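Local coordinates for lipase-esterase related protein (Clostridium acetobutylicum, PDB 3E0X), which is of unknown function but probably acts as a hydrolase, as its alpha/beta hydrolase fold and kinship to lipases and esterases suggest, at residues L103-N108 with N186-V191. Numbering follows the deposited sequence.
Sequences LKKLPN and NIDIPV
Bends at chi2 and chi4 (64°) curl the Lys105 chain so that its ammonium group reaches Asp188, whose chi1 of -63° sets CG anti to the carbonyl carbon and brings the carboxylate nearer the 103-108 loop. The contact belongs to an alpha/beta hydrolase fold, where two neighbouring parallel strands of the central sheet begin: the 103-108 loop joins helix 93-102 to strand 109-115, while the 186-191 loop leads into strand 191-196. Lys105 is the first residue after helix 93-102 to leave helical phi/psi, with a positive phi. A lysine suits this exposed site, since its long chain reaches across to the other loop while its charge stays at the surface. Its NZ forms a salt bridge with Asp188 OD2 at 2.8 Å, approaching from above the carboxylate plane, 47° out of it, while the two side chains run at about a right angle. Beside this polar group the contact is apolar. Leu103 CD2 packs against Ile187 CG1 at 3.6 Å and also meets CB of Asn186 at 3.9 Å. Ile187, buried and wholly apolar in its side chain, suits this place: besides Leu103 it packs on Leu99 and Ala102 of helix 93-102. The OD1 of Asn186 accepts a hydrogen bond from Asn183, within its own loop. One water bridges the two loops, accepting from Lys105 NZ at 2.8 Å and donating to the backbone O of Asn186 at 3.0 Å.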
loop_
_atom_site.group_PDB
_atom_site.type_symbol
_atom_site.label_atom_id
_atom_site.label_comp_id
_atom_site.label_asym_id
_atom_site.label_seq_id
_atom_site.Cartn_x
_atom_site.Cartn_y
_atom_site.Cartn_z
ATOM N N LEU A 103 -9.992 -10.445 -1.748
ATOM C CA LEU A 103 -11.216 -10.923 -2.432
ATOM C C LEU A 103 -10.949 -12.077 -3.397
ATOM O O LEU A 103 -11.902 -12.748 -3.813
ATOM C CB LEU A 103 -11.885 -9.759 -3.164
ATOM C CG LEU A 103 -12.512 -8.769 -2.188
ATOM C CD1 LEU A 103 -12.796 -7.423 -2.841
ATOM C CD2 LEU A 103 -13.814 -9.385 -1.608
ATOM N N LYS A 104 -9.685 -12.338 -3.733
ATOM C CA LYS A 104 -9.339 -13.496 -4.555
ATOM C C LYS A 104 -9.354 -14.793 -3.752
ATOM O O LYS A 104 -9.286 -15.883 -4.342
ATOM C CB LYS A 104 -7.951 -13.320 -5.192
ATOM C CG LYS A 104 -7.817 -12.135 -6.169
ATOM C CD LYS A 104 -8.491 -12.418 -7.485
ATOM C CE LYS A 104 -8.134 -11.362 -8.526
ATOM N NZ LYS A 104 -8.306 -11.873 -9.910
ATOM N N LYS A 105 -9.376 -14.678 -2.417
ATOM C CA LYS A 105 -9.523 -15.851 -1.523
ATOM C C LYS A 105 -8.373 -16.847 -1.737
ATOM O O LYS A 105 -8.588 -18.073 -1.833
ATOM C CB LYS A 105 -10.876 -16.565 -1.747
ATOM C CG LYS A 105 -12.106 -15.676 -1.777
ATOM C CD LYS A 105 -12.169 -14.788 -0.576
ATOM C CE LYS A 105 -13.535 -14.081 -0.460
ATOM N NZ LYS A 105 -14.645 -15.050 -0.246
ATOM N N LEU A 106 -7.143 -16.326 -1.823
ATOM C CA LEU A 106 -5.961 -17.188 -1.941
ATOM C C LEU A 106 -5.761 -17.959 -0.646
ATOM O O LEU A 106 -5.924 -17.388 0.430
ATOM C CB LEU A 106 -4.720 -16.343 -2.287
ATOM C CG LEU A 106 -4.860 -15.499 -3.555
ATOM C CD1 LEU A 106 -3.556 -14.704 -3.789
ATOM C CD2 LEU A 106 -5.211 -16.396 -4.747
ATOM N N PRO A 107 -5.474 -19.278 -0.726
ATOM C CA PRO A 107 -5.520 -20.068 0.510
ATOM C C PRO A 107 -4.547 -19.606 1.589
ATOM O O PRO A 107 -4.849 -19.784 2.765
ATOM C CB PRO A 107 -5.219 -21.512 0.040
ATOM C CG PRO A 107 -4.647 -21.387 -1.314
ATOM C CD PRO A 107 -5.235 -20.133 -1.901
ATOM N N ASN A 108 -3.410 -19.031 1.202
ATOM C CA ASN A 108 -2.351 -18.693 2.168
ATOM C C ASN A 108 -2.343 -17.250 2.661
ATOM O O ASN A 108 -1.525 -16.901 3.509
ATOM C CB ASN A 108 -0.958 -19.108 1.653
ATOM C CG ASN A 108 -0.867 -20.610 1.341
ATOM O OD1 ASN A 108 -1.481 -21.457 2.018
ATOM N ND2 ASN A 108 -0.104 -20.939 0.310
ATOM N N ASN A 186 -17.492 -9.052 1.464
ATOM C CA ASN A 186 -17.180 -10.416 1.039
ATOM C C ASN A 186 -15.801 -10.892 1.485
ATOM O O ASN A 186 -15.431 -12.026 1.213
ATOM C CB ASN A 186 -17.318 -10.524 -0.490
ATOM C CG ASN A 186 -18.742 -10.260 -0.967
ATOM O OD1 ASN A 186 -18.971 -9.500 -1.920
ATOM N ND2 ASN A 186 -19.705 -10.860 -0.290
ATOM N N ILE A 187 -15.042 -10.029 2.158
ATOM C CA ILE A 187 -13.733 -10.437 2.654
ATOM C C ILE A 187 -13.918 -11.291 3.907
ATOM O O ILE A 187 -14.520 -10.833 4.888
ATOM C CB ILE A 187 -12.833 -9.223 2.945
ATOM C CG1 ILE A 187 -12.457 -8.532 1.621
ATOM C CG2 ILE A 187 -11.582 -9.671 3.710
ATOM C CD1 ILE A 187 -11.734 -7.177 1.769
ATOM N N ASP A 188 -13.348 -12.500 3.870
ATOM C CA ASP A 188 -13.516 -13.520 4.928
ATOM C C ASP A 188 -12.484 -13.432 6.064
ATOM O O ASP A 188 -12.674 -13.990 7.146
ATOM C CB ASP A 188 -13.394 -14.945 4.334
ATOM C CG ASP A 188 -14.475 -15.288 3.309
ATOM O OD1 ASP A 188 -15.664 -14.946 3.511
ATOM O OD2 ASP A 188 -14.122 -15.970 2.316
ATOM N N ILE A 189 -11.352 -12.790 5.782
ATOM C CA ILE A 189 -10.204 -12.749 6.695
ATOM C C ILE A 189 -10.148 -11.419 7.429
ATOM O O ILE A 189 -10.834 -10.466 7.034
ATOM C CB ILE A 189 -8.883 -12.980 5.921
ATOM C CG1 ILE A 189 -8.749 -11.974 4.772
ATOM C CG2 ILE A 189 -8.799 -14.467 5.424
ATOM C CD1 ILE A 189 -7.399 -12.085 4.057
ATOM N N PRO A 190 -9.352 -11.348 8.517
ATOM C CA PRO A 190 -9.227 -10.071 9.266
ATOM C C PRO A 190 -8.523 -8.975 8.455
ATOM O O PRO A 190 -7.553 -9.223 7.722
ATOM C CB PRO A 190 -8.423 -10.450 10.510
ATOM C CG PRO A 190 -8.532 -12.009 10.600
ATOM C CD PRO A 190 -8.613 -12.460 9.155
ATOM N N VAL A 191 -9.043 -7.758 8.586
ATOM C CA VAL A 191 -8.482 -6.591 7.902
ATOM C C VAL A 191 -8.270 -5.498 8.923
ATOM O O VAL A 191 -9.158 -5.251 9.744
ATOM C CB VAL A 191 -9.480 -6.058 6.836
ATOM C CG1 VAL A 191 -8.992 -4.732 6.236
ATOM C CG2 VAL A 191 -9.654 -7.071 5.713
HETATM O O HOH W 1 -17.247 -14.069 -0.105
#